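Local coordinates for protein Medium/long-chain acyl-CoA thioesterase YigI (Shewanella oneidensis, PDB 3E8P) that probably hydrolyses medium- and long-chain fatty acyl-CoA thioesters, releasing the free fatty acid and coenzyme A, at residues E18-V23 with A85-V90; L37-K42 with A74-V79; I53-E58 with Q124-T129; I63-L68 with P120-I125; V139-M144 with T158-V163. All blocks are in the same frame, centred on the assembly; numbering follows the deposited sequence.

Interaction 1 of 5, residues E18-V23 with A85-V90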
# COMPACT_ATOMS: atom_id res chain seq x y z
N GLU A 18 21.09 -13.49 22.81
CA GLU A 18 21.52 -12.41 23.68
C GLU A 18 21.05 -11.06 23.13
O GLU A 18 20.48 -10.25 23.87
CB GLU A 18 23.04 -12.42 23.83
CG GLU A 18 23.52 -12.39 25.28
CD GLU A 18 23.10 -11.13 26.02
OE1 GLU A 18 23.56 -10.03 25.65
OE2 GLU A 18 22.29 -11.24 26.98
N VAL A 19 21.27 -10.82 21.84
CA VAL A 19 20.86 -9.55 21.23
C VAL A 19 19.34 -9.43 21.25
O VAL A 19 18.81 -8.34 21.44
CB VAL A 19 21.38 -9.41 19.78
CG1 VAL A 19 22.89 -9.53 19.75
CG2 VAL A 19 20.74 -10.46 18.88
N LEU A 20 18.65 -10.55 21.05
CA LEU A 20 17.20 -10.56 21.06
C LEU A 20 16.67 -10.16 22.42
O LEU A 20 15.77 -9.33 22.52
CB LEU A 20 16.67 -11.94 20.68
CG LEU A 20 16.89 -12.40 19.24
CD1 LEU A 20 16.64 -13.90 19.14
CD2 LEU A 20 15.99 -11.63 18.29
N LYS A 21 17.22 -10.75 23.47
CA LYS A 21 16.78 -10.43 24.83
C LYS A 21 17.04 -8.96 25.11
O LYS A 21 16.24 -8.29 25.78
CB LYS A 21 17.51 -11.30 25.85
CG LYS A 21 16.97 -11.16 27.28
CD LYS A 21 17.71 -12.04 28.28
CE LYS A 21 17.42 -13.52 28.07
NZ LYS A 21 18.05 -14.37 29.13
N ARG A 22 18.15 -8.45 24.60
CA ARG A 22 18.52 -7.05 24.78
C ARG A 22 17.52 -6.17 24.03
O ARG A 22 17.02 -5.18 24.57
CB ARG A 22 19.94 -6.81 24.26
CG ARG A 22 20.36 -5.34 24.18
CD ARG A 22 20.67 -4.75 25.55
NE ARG A 22 20.61 -3.28 25.55
CZ ARG A 22 21.37 -2.50 24.80
NH1 ARG A 22 22.28 -3.02 23.98
NH2 ARG A 22 21.22 -1.18 24.85
N VAL A 23 17.23 -6.53 22.78
CA VAL A 23 16.30 -5.76 21.96
C VAL A 23 14.90 -5.76 22.56
O VAL A 23 14.21 -4.74 22.54
CB VAL A 23 16.23 -6.32 20.53
CG1 VAL A 23 15.21 -5.54 19.72
CG2 VAL A 23 17.59 -6.23 19.87
N ALA A 85 11.10 -8.31 11.40
CA ALA A 85 12.13 -8.11 10.40
C ALA A 85 13.52 -8.32 11.01
O ALA A 85 14.35 -9.00 10.42
CB ALA A 85 12.02 -6.70 9.82
N PHE A 86 13.76 -7.75 12.18
CA PHE A 86 15.05 -7.88 12.85
C PHE A 86 15.36 -9.32 13.27
O PHE A 86 16.50 -9.76 13.19
CB PHE A 86 15.12 -6.95 14.08
CG PHE A 86 16.50 -6.79 14.65
CD1 PHE A 86 17.49 -6.12 13.94
CD2 PHE A 86 16.83 -7.33 15.89
CE1 PHE A 86 18.79 -5.98 14.45
CE2 PHE A 86 18.12 -7.20 16.42
CZ PHE A 86 19.10 -6.53 15.69
N ALA A 87 14.35 -10.05 13.72
CA ALA A 87 14.55 -11.44 14.12
C ALA A 87 14.93 -12.27 12.89
O ALA A 87 15.78 -13.15 12.97
CB ALA A 87 13.28 -11.99 14.76
N GLY A 88 14.29 -11.99 11.76
CA GLY A 88 14.59 -12.71 10.53
C GLY A 88 16.01 -12.43 10.06
O GLY A 88 16.63 -13.26 9.39
N LEU A 89 16.53 -11.26 10.42
CA LEU A 89 17.88 -10.88 10.05
C LEU A 89 18.85 -11.63 10.97
O LEU A 89 19.83 -12.21 10.50
CB LEU A 89 18.08 -9.37 10.20
CG LEU A 89 19.54 -8.90 10.13
CD1 LEU A 89 20.13 -9.24 8.77
CD2 LEU A 89 19.62 -7.41 10.39
N VAL A 90 18.56 -11.62 12.26
CA VAL A 90 19.38 -12.29 13.25
C VAL A 90 19.52 -13.80 12.98
O VAL A 90 20.58 -14.38 13.19
CB VAL A 90 18.81 -12.12 14.68
CG1 VAL A 90 19.56 -13.00 15.65
CG2 VAL A 90 18.92 -10.67 15.11
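Leu20 reaches from helix 14-29 to Ala87 and Val90 on the last turns of helix 70-90. Its CB leaves the helix to one side of the facing segment, and the branched end turns back into the gap. With CG anti to the carbonyl carbon (chi1 -68°), the chain runs out to CG, where it forks, and the CD2 branch makes the touch. This methyl lies 4.4 Å from Ala87 CA, against the helix backbone itself, and 4.4 Å from Val90 CG2. A long apolar chain suits this place, because the small Ala87 lets a leucine methyl settle close to the main chain. The two segments run nearly antiparallel, 165° between their directions, with axes 11.1 Å apart, a wide spacing bridged by branched and aromatic side chains. In the hot-dog fold helix 70-90 is the central helix, and here the N-terminal helix packs against its C-terminal end; Tyr44 and Leu101 border the same apolar seam. The preceding residue, Val19, brings CG2 tip to tip with Val90 CG2 at 4.2 Å. The same Val90 methyl lies over one face of the Phe86 ring, displaced toward the rim. Val23 approaches Phe86 obliquely, with CG2 near CE2, although that methyl is crowded against its own helix in the model and its exact place is doubtful.

Interaction 2 of 5, residues L37-K42 with A74-V79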
# COMPACT_ATOMS: atom_id res chain seq x y z
N LEU A 37 1.54 4.21 25.74
CA LEU A 37 0.42 3.39 25.31
C LEU A 37 0.25 2.13 26.16
O LEU A 37 -0.87 1.66 26.35
CB LEU A 37 0.57 2.99 23.83
CG LEU A 37 -0.00 3.94 22.78
CD1 LEU A 37 0.57 5.33 22.97
CD2 LEU A 37 0.31 3.42 21.37
N GLY A 38 1.37 1.59 26.64
CA GLY A 38 1.34 0.38 27.45
C GLY A 38 1.62 -0.84 26.57
O GLY A 38 1.19 -1.95 26.87
N LEU A 39 2.34 -0.61 25.48
CA LEU A 39 2.68 -1.68 24.55
C LEU A 39 3.72 -2.62 25.18
O LEU A 39 4.75 -2.17 25.67
CB LEU A 39 3.20 -1.04 23.25
CG LEU A 39 3.53 -1.89 22.03
CD1 LEU A 39 3.51 -1.03 20.78
CD2 LEU A 39 4.89 -2.53 22.21
N ASP A 40 3.43 -3.92 25.17
CA ASP A 40 4.32 -4.93 25.76
C ASP A 40 4.86 -6.00 24.81
O ASP A 40 4.13 -6.50 23.94
CB ASP A 40 3.61 -5.66 26.89
CG ASP A 40 3.17 -4.74 28.00
OD1 ASP A 40 2.50 -5.24 28.93
OD2 ASP A 40 3.48 -3.53 27.95
N ILE A 41 6.13 -6.35 24.97
CA ILE A 41 6.72 -7.41 24.16
C ILE A 41 6.59 -8.68 25.01
O ILE A 41 7.44 -8.99 25.84
CB ILE A 41 8.22 -7.13 23.85
CG1 ILE A 41 8.34 -5.96 22.86
CG2 ILE A 41 8.87 -8.36 23.21
CD1 ILE A 41 8.01 -4.63 23.45
N LYS A 42 5.49 -9.39 24.80
CA LYS A 42 5.19 -10.61 25.55
C LYS A 42 6.28 -11.67 25.40
O LYS A 42 6.72 -12.25 26.38
CB LYS A 42 3.84 -11.17 25.10
CG LYS A 42 3.23 -12.17 26.07
CD LYS A 42 1.86 -12.65 25.59
CE LYS A 42 1.23 -13.63 26.58
NZ LYS A 42 -0.04 -14.20 26.07
N ALA A 74 -2.28 0.71 14.09
CA ALA A 74 -1.16 0.94 13.18
C ALA A 74 0.17 0.93 13.94
O ALA A 74 1.17 0.43 13.43
CB ALA A 74 -1.34 2.27 12.47
N THR A 75 0.18 1.48 15.15
CA THR A 75 1.41 1.51 15.96
C THR A 75 1.87 0.09 16.29
O THR A 75 3.05 -0.24 16.12
CB THR A 75 1.18 2.30 17.29
OG1 THR A 75 0.90 3.67 16.99
CG2 THR A 75 2.43 2.26 18.17
N VAL A 76 0.94 -0.74 16.75
CA VAL A 76 1.27 -2.13 17.09
C VAL A 76 1.74 -2.94 15.88
O VAL A 76 2.74 -3.65 15.95
CB VAL A 76 0.05 -2.85 17.71
CG1 VAL A 76 0.41 -4.31 18.02
CG2 VAL A 76 -0.39 -2.13 18.96
N LEU A 77 1.04 -2.81 14.77
CA LEU A 77 1.41 -3.55 13.57
C LEU A 77 2.81 -3.18 13.08
O LEU A 77 3.55 -4.06 12.63
CB LEU A 77 0.38 -3.32 12.46
CG LEU A 77 -1.00 -3.93 12.69
CD1 LEU A 77 -2.00 -3.37 11.67
CD2 LEU A 77 -0.92 -5.43 12.57
N ASP A 78 3.16 -1.90 13.16
CA ASP A 78 4.49 -1.44 12.71
C ASP A 78 5.61 -1.99 13.59
O ASP A 78 6.65 -2.43 13.09
CB ASP A 78 4.57 0.09 12.70
CG ASP A 78 5.85 0.61 12.04
OD1 ASP A 78 6.27 1.74 12.33
OD2 ASP A 78 6.43 -0.13 11.21
N VAL A 79 5.39 -1.95 14.90
CA VAL A 79 6.36 -2.46 15.87
C VAL A 79 6.53 -3.97 15.71
O VAL A 79 7.66 -4.49 15.78
CB VAL A 79 5.91 -2.14 17.31
CG1 VAL A 79 6.89 -2.76 18.30
CG2 VAL A 79 5.81 -0.62 17.50
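Leu39 drives its CD1 methyl into a shallow groove on helix 70-90, meeting Val79 CG2 tip to tip at 4.0 Å. The neighbouring walls are Thr75 CG2, 4.3 Å from Leu39 CD1, and Val76 CG2, 4.4 Å from the same methyl, so one branch touches three residues spread over a helical turn. Holding CG opposite the backbone N (chi1 -175°) sends the leucine's branched end toward the helix. Beside it Leu37 CD2 meets Thr75 CG2 at 4.0 Å. Threonine fits because its two branches part company: the methyl faces the leucines, while OG1 bonds back to the carbonyl of Gly71 in its own helix.

What sets the two leucines is the backbone between them. Gly38 follows helix 32-37 with positive phi, a conformation glycine adopts easily, and swings the chain from Leu37 into strand 40-44. That strand is held by backbone bonding between Asp40 and Ala52, and by Asp28, whose OD1 accepts from Ile41 N. Val51 of the adjoining strand packs on Leu39 and Val76, and Ile53 on Leu37 and Val76; Phe33 of the second subunit touches Leu37. A long helix bedded in apolar side chains from the curved sheet is the hallmark of the hot-dog fold.

Interaction 3 of 5, residues I53-E58 with Q124-T129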
# COMPACT_ATOMS: atom_id res chain seq x y z
N ILE A 53 -1.06 -5.42 24.14
CA ILE A 53 -1.39 -4.12 24.69
C ILE A 53 -2.81 -4.22 25.25
O ILE A 53 -3.75 -4.58 24.54
CB ILE A 53 -1.32 -3.02 23.59
CG1 ILE A 53 -1.74 -1.67 24.16
CG2 ILE A 53 -2.21 -3.41 22.40
CD1 ILE A 53 -1.53 -0.51 23.19
N ASN A 54 -2.96 -3.91 26.53
CA ASN A 54 -4.28 -3.98 27.14
C ASN A 54 -5.06 -2.74 26.79
O ASN A 54 -4.48 -1.67 26.58
CB ASN A 54 -4.18 -4.09 28.66
CG ASN A 54 -3.34 -5.25 29.09
OD1 ASN A 54 -3.58 -6.39 28.69
ND2 ASN A 54 -2.34 -4.98 29.90
N MSE A 55 -6.37 -2.89 26.71
CA MSE A 55 -7.26 -1.79 26.41
C MSE A 55 -7.37 -0.92 27.65
O MSE A 55 -7.50 -1.43 28.76
CB MSE A 55 -8.65 -2.32 26.06
CG MSE A 55 -9.70 -1.24 25.91
SE MSE A 55 -9.38 -0.16 24.37
CE MSE A 55 -10.53 -1.08 23.10
N LYS A 56 -7.28 0.39 27.46
CA LYS A 56 -7.42 1.34 28.55
C LYS A 56 -8.13 2.54 27.95
O LYS A 56 -8.01 2.80 26.75
CB LYS A 56 -6.05 1.74 29.14
CG LYS A 56 -5.10 2.49 28.25
CD LYS A 56 -3.84 2.88 29.04
CE LYS A 56 -2.77 3.47 28.14
NZ LYS A 56 -1.51 3.78 28.88
N PRO A 57 -8.88 3.28 28.77
CA PRO A 57 -9.62 4.45 28.30
C PRO A 57 -8.87 5.39 27.35
O PRO A 57 -9.43 5.85 26.36
CB PRO A 57 -10.03 5.15 29.61
CG PRO A 57 -10.18 3.99 30.56
CD PRO A 57 -8.96 3.16 30.24
N GLU A 58 -7.60 5.67 27.65
CA GLU A 58 -6.79 6.57 26.82
C GLU A 58 -6.55 6.12 25.38
O GLU A 58 -6.11 6.91 24.54
CB GLU A 58 -5.43 6.82 27.47
CG GLU A 58 -5.46 7.61 28.76
CD GLU A 58 -6.20 6.89 29.88
OE1 GLU A 58 -6.18 5.64 29.89
OE2 GLU A 58 -6.78 7.59 30.74
N GLN A 124 -10.52 -6.62 25.01
CA GLN A 124 -9.93 -6.27 26.29
C GLN A 124 -8.42 -6.21 26.18
O GLN A 124 -7.77 -5.32 26.73
CB GLN A 124 -10.33 -7.29 27.35
CG GLN A 124 -11.83 -7.42 27.54
CD GLN A 124 -12.20 -8.57 28.47
OE1 GLN A 124 -11.82 -8.58 29.65
NE2 GLN A 124 -12.94 -9.54 27.94
N ILE A 125 -7.86 -7.19 25.46
CA ILE A 125 -6.43 -7.28 25.24
C ILE A 125 -6.16 -7.55 23.77
O ILE A 125 -6.71 -8.49 23.19
CB ILE A 125 -5.80 -8.45 26.05
CG1 ILE A 125 -6.02 -8.22 27.55
CG2 ILE A 125 -4.30 -8.58 25.73
CD1 ILE A 125 -5.46 -9.32 28.43
N PHE A 126 -5.32 -6.72 23.16
CA PHE A 126 -4.99 -6.88 21.76
C PHE A 126 -3.60 -7.48 21.61
O PHE A 126 -2.65 -7.05 22.27
CB PHE A 126 -5.10 -5.53 21.05
CG PHE A 126 -6.50 -4.99 21.01
CD1 PHE A 126 -7.42 -5.49 20.09
CD2 PHE A 126 -6.93 -4.04 21.92
CE1 PHE A 126 -8.74 -5.04 20.08
CE2 PHE A 126 -8.25 -3.59 21.92
CZ PHE A 126 -9.16 -4.09 21.00
N THR A 127 -3.49 -8.48 20.74
CA THR A 127 -2.24 -9.19 20.50
C THR A 127 -1.83 -9.15 19.03
O THR A 127 -2.65 -9.33 18.15
CB THR A 127 -2.37 -10.66 20.95
OG1 THR A 127 -2.80 -10.69 22.32
CG2 THR A 127 -1.03 -11.38 20.82
N GLY A 128 -0.54 -8.94 18.79
CA GLY A 128 -0.04 -8.88 17.43
C GLY A 128 1.13 -9.81 17.14
O GLY A 128 2.05 -9.97 17.95
N THR A 129 1.09 -10.43 15.96
CA THR A 129 2.15 -11.33 15.52
C THR A 129 2.44 -11.01 14.07
O THR A 129 1.68 -10.31 13.41
CB THR A 129 1.74 -12.82 15.62
OG1 THR A 129 0.71 -13.09 14.65
CG2 THR A 129 1.22 -13.16 17.03
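The Phe126 ring receives Met55 at its edge: the CE methyl of this selenomethionine lies in the ring plane, 3.6 Å from CE2. Over one face sits Leu68, its CD2 methyl 3.7 Å from Phe126 CD2, and the carbonyl oxygen of Ile53 also borders the ring edge. Bends at chi2 (68°) and chi3 of Met55 fold its tip back beside the ring instead of letting it run outward, something a flexible, unbranched chain does readily. The other flat group, the Asn54 amide, lies alongside Ile125 on the more exposed face of the sheet, with OD1 3.3 Å from Ile125 CG1. There the amide oxygen, not the stem, rests against the isoleucine branch, and an exposed strand position suits a polar side chain.

Beneath these side chains runs an antiparallel pairing. Ile53 and Phe126 form a hydrogen-bonded pair: Ile53 N gives to Phe126 O at 2.9 Å, and Phe126 N returns to Ile53 O at 3.0 Å with a straighter N-H (168°). Past the non-hydrogen-bonded pair Asn54-Ile125, Met55 N reaches Gln124 O at 2.8 Å, carrying the pairing just beyond the strand end. Ile53 CG2 packs obliquely on Phe126 CB at 3.8 Å, a beta-branched residue suited to an extended backbone.

Glu149 OE1 accepts from both Gln124 N and Ile125 N, fixing the start of strand 125-134. That strand lies between 49-54 and 139-148 in the sheet, and Ile53 points inward onto Val72 of helix 70-90.

Interaction 4 of 5, residues I63-L68 with P120-I125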
# COMPACT_ATOMS: atom_id res chain seq x y z
N ILE A 63 -15.90 6.84 21.31
CA ILE A 63 -16.50 6.66 22.63
C ILE A 63 -17.72 5.75 22.63
O ILE A 63 -17.84 4.86 23.46
CB ILE A 63 -16.88 8.03 23.25
CG1 ILE A 63 -15.60 8.80 23.60
CG2 ILE A 63 -17.72 7.83 24.49
CD1 ILE A 63 -15.86 10.23 24.07
N HIS A 64 -18.64 5.97 21.69
CA HIS A 64 -19.85 5.17 21.61
C HIS A 64 -19.59 3.69 21.34
O HIS A 64 -20.06 2.82 22.06
CB HIS A 64 -20.79 5.74 20.54
CG HIS A 64 -22.10 5.01 20.42
ND1 HIS A 64 -22.19 3.71 20.00
CD2 HIS A 64 -23.36 5.42 20.68
CE1 HIS A 64 -23.46 3.34 19.99
NE2 HIS A 64 -24.19 4.36 20.40
N GLN A 65 -18.81 3.41 20.29
CA GLN A 65 -18.50 2.03 19.91
C GLN A 65 -17.43 1.38 20.79
O GLN A 65 -17.23 0.17 20.72
CB GLN A 65 -18.04 1.98 18.45
CG GLN A 65 -19.00 2.58 17.43
CD GLN A 65 -20.24 1.74 17.21
OE1 GLN A 65 -21.13 2.11 16.44
NE2 GLN A 65 -20.31 0.59 17.88
N GLN A 66 -16.75 2.17 21.60
CA GLN A 66 -15.69 1.66 22.46
C GLN A 66 -14.67 0.88 21.64
O GLN A 66 -14.27 -0.23 22.00
CB GLN A 66 -16.26 0.76 23.57
CG GLN A 66 -16.90 1.53 24.72
CD GLN A 66 -15.89 2.33 25.53
OE1 GLN A 66 -15.07 1.77 26.26
NE2 GLN A 66 -15.94 3.65 25.40
N ILE A 67 -14.25 1.45 20.52
CA ILE A 67 -13.27 0.78 19.68
C ILE A 67 -11.89 1.43 19.83
O ILE A 67 -11.76 2.61 20.15
CB ILE A 67 -13.67 0.79 18.19
CG1 ILE A 67 -13.82 2.22 17.69
CG2 ILE A 67 -15.00 0.09 18.01
CD1 ILE A 67 -14.06 2.29 16.22
N LEU A 68 -10.87 0.62 19.61
CA LEU A 68 -9.49 1.06 19.70
C LEU A 68 -9.27 2.08 18.57
O LEU A 68 -9.84 1.95 17.48
CB LEU A 68 -8.58 -0.16 19.52
CG LEU A 68 -7.10 -0.09 19.88
CD1 LEU A 68 -6.93 0.12 21.38
CD2 LEU A 68 -6.44 -1.39 19.44
N PRO A 120 -14.17 -3.27 13.42
CA PRO A 120 -14.00 -2.49 14.66
C PRO A 120 -13.10 -3.11 15.72
O PRO A 120 -13.21 -4.29 16.05
CB PRO A 120 -15.43 -2.31 15.16
CG PRO A 120 -16.21 -2.26 13.88
CD PRO A 120 -15.61 -3.42 13.12
N GLY A 121 -12.21 -2.28 16.25
CA GLY A 121 -11.28 -2.73 17.27
C GLY A 121 -11.88 -2.87 18.66
O GLY A 121 -11.62 -2.05 19.52
N ARG A 122 -12.70 -3.90 18.87
CA ARG A 122 -13.28 -4.12 20.19
C ARG A 122 -12.46 -5.23 20.85
O ARG A 122 -11.93 -6.10 20.16
CB ARG A 122 -14.74 -4.55 20.08
CG ARG A 122 -15.63 -3.55 19.37
CD ARG A 122 -17.10 -3.75 19.69
NE ARG A 122 -17.94 -2.74 19.04
CZ ARG A 122 -18.21 -2.71 17.74
NH1 ARG A 122 -17.73 -3.64 16.93
NH2 ARG A 122 -18.96 -1.73 17.24
N GLY A 123 -12.35 -5.19 22.17
CA GLY A 123 -11.59 -6.20 22.88
C GLY A 123 -10.99 -5.69 24.18
O GLY A 123 -10.94 -4.49 24.44
N GLN A 124 -10.52 -6.62 25.01
CA GLN A 124 -9.93 -6.27 26.29
C GLN A 124 -8.42 -6.21 26.18
O GLN A 124 -7.77 -5.32 26.73
CB GLN A 124 -10.33 -7.29 27.35
CG GLN A 124 -11.83 -7.42 27.54
CD GLN A 124 -12.20 -8.57 28.47
OE1 GLN A 124 -11.82 -8.58 29.65
NE2 GLN A 124 -12.94 -9.54 27.94
N ILE A 125 -7.86 -7.19 25.46
CA ILE A 125 -6.43 -7.28 25.24
C ILE A 125 -6.16 -7.55 23.77
O ILE A 125 -6.71 -8.49 23.19
CB ILE A 125 -5.80 -8.45 26.05
CG1 ILE A 125 -6.02 -8.22 27.55
CG2 ILE A 125 -4.30 -8.58 25.73
CD1 ILE A 125 -5.46 -9.32 28.43
O HOH W 1 -13.78 -2.64 23.34
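Ile67 and Arg122 cross at an angle, the isoleucine CG2 methyl lying over one face of the guanidinium, 4.1 Å above its plane and offset toward the rim. The same methyl meets Arg122 CG at 3.9 Å and Pro120 CB at 3.8 Å, wedged between arginine stem and proline ring. An arginine suits this exposed edge because its aliphatic stem can lie on isoleucine while its charged end stays at the surface. Extended from CG to NE, the chain brings NE to Gln65 O in a weak bond of 3.4 Å, while the Gln65 amide stands 77° from the guanidinium plane.

The backbones are joined where Leu68 N donates to Gly121 O at 2.8 Å. This ties the short, weakly bonded strand at about 67-68, which leads into the central helix of the hot-dog fold, to the loop between strands 109-117 and 125-134. Gly121 centres an inverse gamma turn closed by Arg122 N and Pro120 O; a side chain here would press on Leu68 CB, so glycine suits. A water links the segments, donating to Gln66 O at 2.8 Å and accepting from Gly123 N. Within 63-68, Gln66 NE2 donates nearly straight (174°) to Ile63 O, which lies in the amide plane.

Interaction 5 of 5, residues V139-M144 with T158-V163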
# COMPACT_ATOMS: atom_id res chain seq x y z
N VAL A 139 16.88 -5.10 2.99
CA VAL A 139 15.45 -4.81 3.01
C VAL A 139 14.63 -6.08 3.19
O VAL A 139 14.86 -7.08 2.51
CB VAL A 139 14.98 -4.13 1.70
CG1 VAL A 139 13.48 -3.94 1.72
CG2 VAL A 139 15.67 -2.80 1.54
N SER A 140 13.67 -6.04 4.13
CA SER A 140 12.78 -7.17 4.39
C SER A 140 11.32 -6.72 4.37
O SER A 140 11.00 -5.61 4.80
CB SER A 140 13.07 -7.79 5.76
OG SER A 140 14.34 -8.41 5.78
N VAL A 141 10.44 -7.58 3.85
CA VAL A 141 9.02 -7.29 3.82
C VAL A 141 8.34 -8.27 4.77
O VAL A 141 8.67 -9.45 4.81
CB VAL A 141 8.43 -7.46 2.40
CG1 VAL A 141 6.96 -7.02 2.39
CG2 VAL A 141 9.22 -6.61 1.41
N CYS A 142 7.40 -7.76 5.57
CA CYS A 142 6.69 -8.58 6.54
C CYS A 142 5.18 -8.41 6.53
O CYS A 142 4.65 -7.40 6.06
CB CYS A 142 7.17 -8.23 7.95
SG CYS A 142 8.94 -8.35 8.20
N ARG A 143 4.49 -9.42 7.07
CA ARG A 143 3.04 -9.38 7.20
C ARG A 143 2.75 -9.35 8.70
O ARG A 143 3.37 -10.07 9.48
CB ARG A 143 2.40 -10.61 6.56
CG ARG A 143 2.04 -10.41 5.10
CD ARG A 143 1.18 -11.53 4.55
NE ARG A 143 0.61 -11.16 3.25
CZ ARG A 143 -0.16 -11.95 2.51
NH1 ARG A 143 -0.46 -13.18 2.93
NH2 ARG A 143 -0.62 -11.52 1.35
N MSE A 144 1.82 -8.49 9.12
CA MSE A 144 1.49 -8.40 10.53
C MSE A 144 0.01 -8.66 10.73
O MSE A 144 -0.78 -8.53 9.80
CB MSE A 144 1.83 -7.02 11.09
CG MSE A 144 3.29 -6.63 10.96
SE MSE A 144 3.77 -6.11 9.13
CE MSE A 144 3.52 -4.22 9.28
N THR A 158 1.24 -5.02 6.35
CA THR A 158 2.34 -5.47 5.51
C THR A 158 3.36 -4.33 5.60
O THR A 158 3.02 -3.18 5.32
CB THR A 158 1.92 -5.68 4.04
OG1 THR A 158 0.87 -6.64 3.98
CG2 THR A 158 3.09 -6.18 3.19
N GLY A 159 4.58 -4.65 6.02
CA GLY A 159 5.60 -3.62 6.12
C GLY A 159 6.91 -3.92 5.41
O GLY A 159 7.34 -5.08 5.33
N THR A 160 7.54 -2.88 4.89
CA THR A 160 8.82 -3.00 4.22
C THR A 160 9.80 -2.33 5.16
O THR A 160 9.66 -1.16 5.50
CB THR A 160 8.80 -2.29 2.86
OG1 THR A 160 7.80 -2.89 2.02
CG2 THR A 160 10.13 -2.42 2.19
N TYR A 161 10.80 -3.09 5.61
CA TYR A 161 11.76 -2.58 6.56
C TYR A 161 13.20 -2.57 6.09
O TYR A 161 13.62 -3.41 5.28
CB TYR A 161 11.67 -3.38 7.86
CG TYR A 161 10.32 -3.27 8.52
CD1 TYR A 161 10.06 -2.29 9.47
CD2 TYR A 161 9.27 -4.13 8.16
CE1 TYR A 161 8.80 -2.15 10.04
CE2 TYR A 161 8.02 -4.00 8.73
CZ TYR A 161 7.78 -3.01 9.66
OH TYR A 161 6.52 -2.86 10.20
N MSE A 162 13.95 -1.60 6.59
CA MSE A 162 15.36 -1.45 6.28
C MSE A 162 16.08 -2.23 7.38
O MSE A 162 15.88 -1.96 8.57
CB MSE A 162 15.76 0.03 6.34
CG MSE A 162 17.16 0.34 5.83
SE MSE A 162 17.30 0.08 3.92
CE MSE A 162 16.56 1.78 3.36
N VAL A 163 16.91 -3.20 7.00
CA VAL A 163 17.64 -3.99 8.00
C VAL A 163 19.15 -3.94 7.80
O VAL A 163 19.91 -4.62 8.50
CB VAL A 163 17.18 -5.46 7.97
CG1 VAL A 163 15.73 -5.56 8.46
CG2 VAL A 163 17.29 -6.01 6.55
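Met144 tucks its tip into the hollow above Gly159, where the missing side chain leaves the backbone bare. SE and CE of this selenomethionine each lie 3.5 Å from Gly159 N, and CE continues to 3.4 Å from Tyr161 OH, arriving at the edge of the aromatic ring. The kinked chain, turned at chi2 (76°) and again at chi3, lets the selenium and its methyl curl into this dip. The Tyr161 ring also lies across the glycine, so tyrosine and methionine share one depression from opposite directions. Cys142 adds an oblique sulfur-aromatic contact, SG standing 5.3 Å from the ring centroid.

On the face bearing Val139, Val141, Thr158 and Thr160, the valines and threonines interleave, with Met162 beside them. Val139 CG1 lies 3.7 Å from Thr160 CG2, while its other methyl, CG2, meets Met162 SE at 4.1 Å. Beta-branched residues suit these extended positions, one arm of Val139 meeting Thr160 and the other Met162. The backbone is a regular antiparallel hairpin, bonded in pairs at Ser140-Tyr161 and Cys142-Gly159; Tyr161 N to Ser140 O is nearly straight at 179°.

Strand 139-148 has 125-134 on its other side, and 153-162 has 109-117. Tyr161 faces helix 70-90, packing on Ala85 and bonding Asp78 through OH. The valine-threonine face meets other chains: Asp112 of the third subunit bonds Thr160 OG1, and Phe156 of the fourth makes a cation-pi contact with Arg143.

In the fold
Helix 70-90 ties the set together: interactions 1 and 2 lie on it with centres 16 Å apart, and both touch interaction 5, whose sheet face it covers. Between interactions 2 and 5 the join includes a probable hydrogen bond, Asp78 OD2 to Tyr161 OH at 2.9 Å, beside packing of Leu77 on Met144. Interactions 2 and 3 use neighbouring strands, centres 9 Å apart. Interactions 3 and 4 share Gln124 and Ile125. Interactions 1 and 4 mark distant ends, about 32 Å between centres. Hot-dog thioesterases generally build their active sites at subunit interfaces; the second subunit's packing places interaction 2 at an interface, though no catalytic residue is established here.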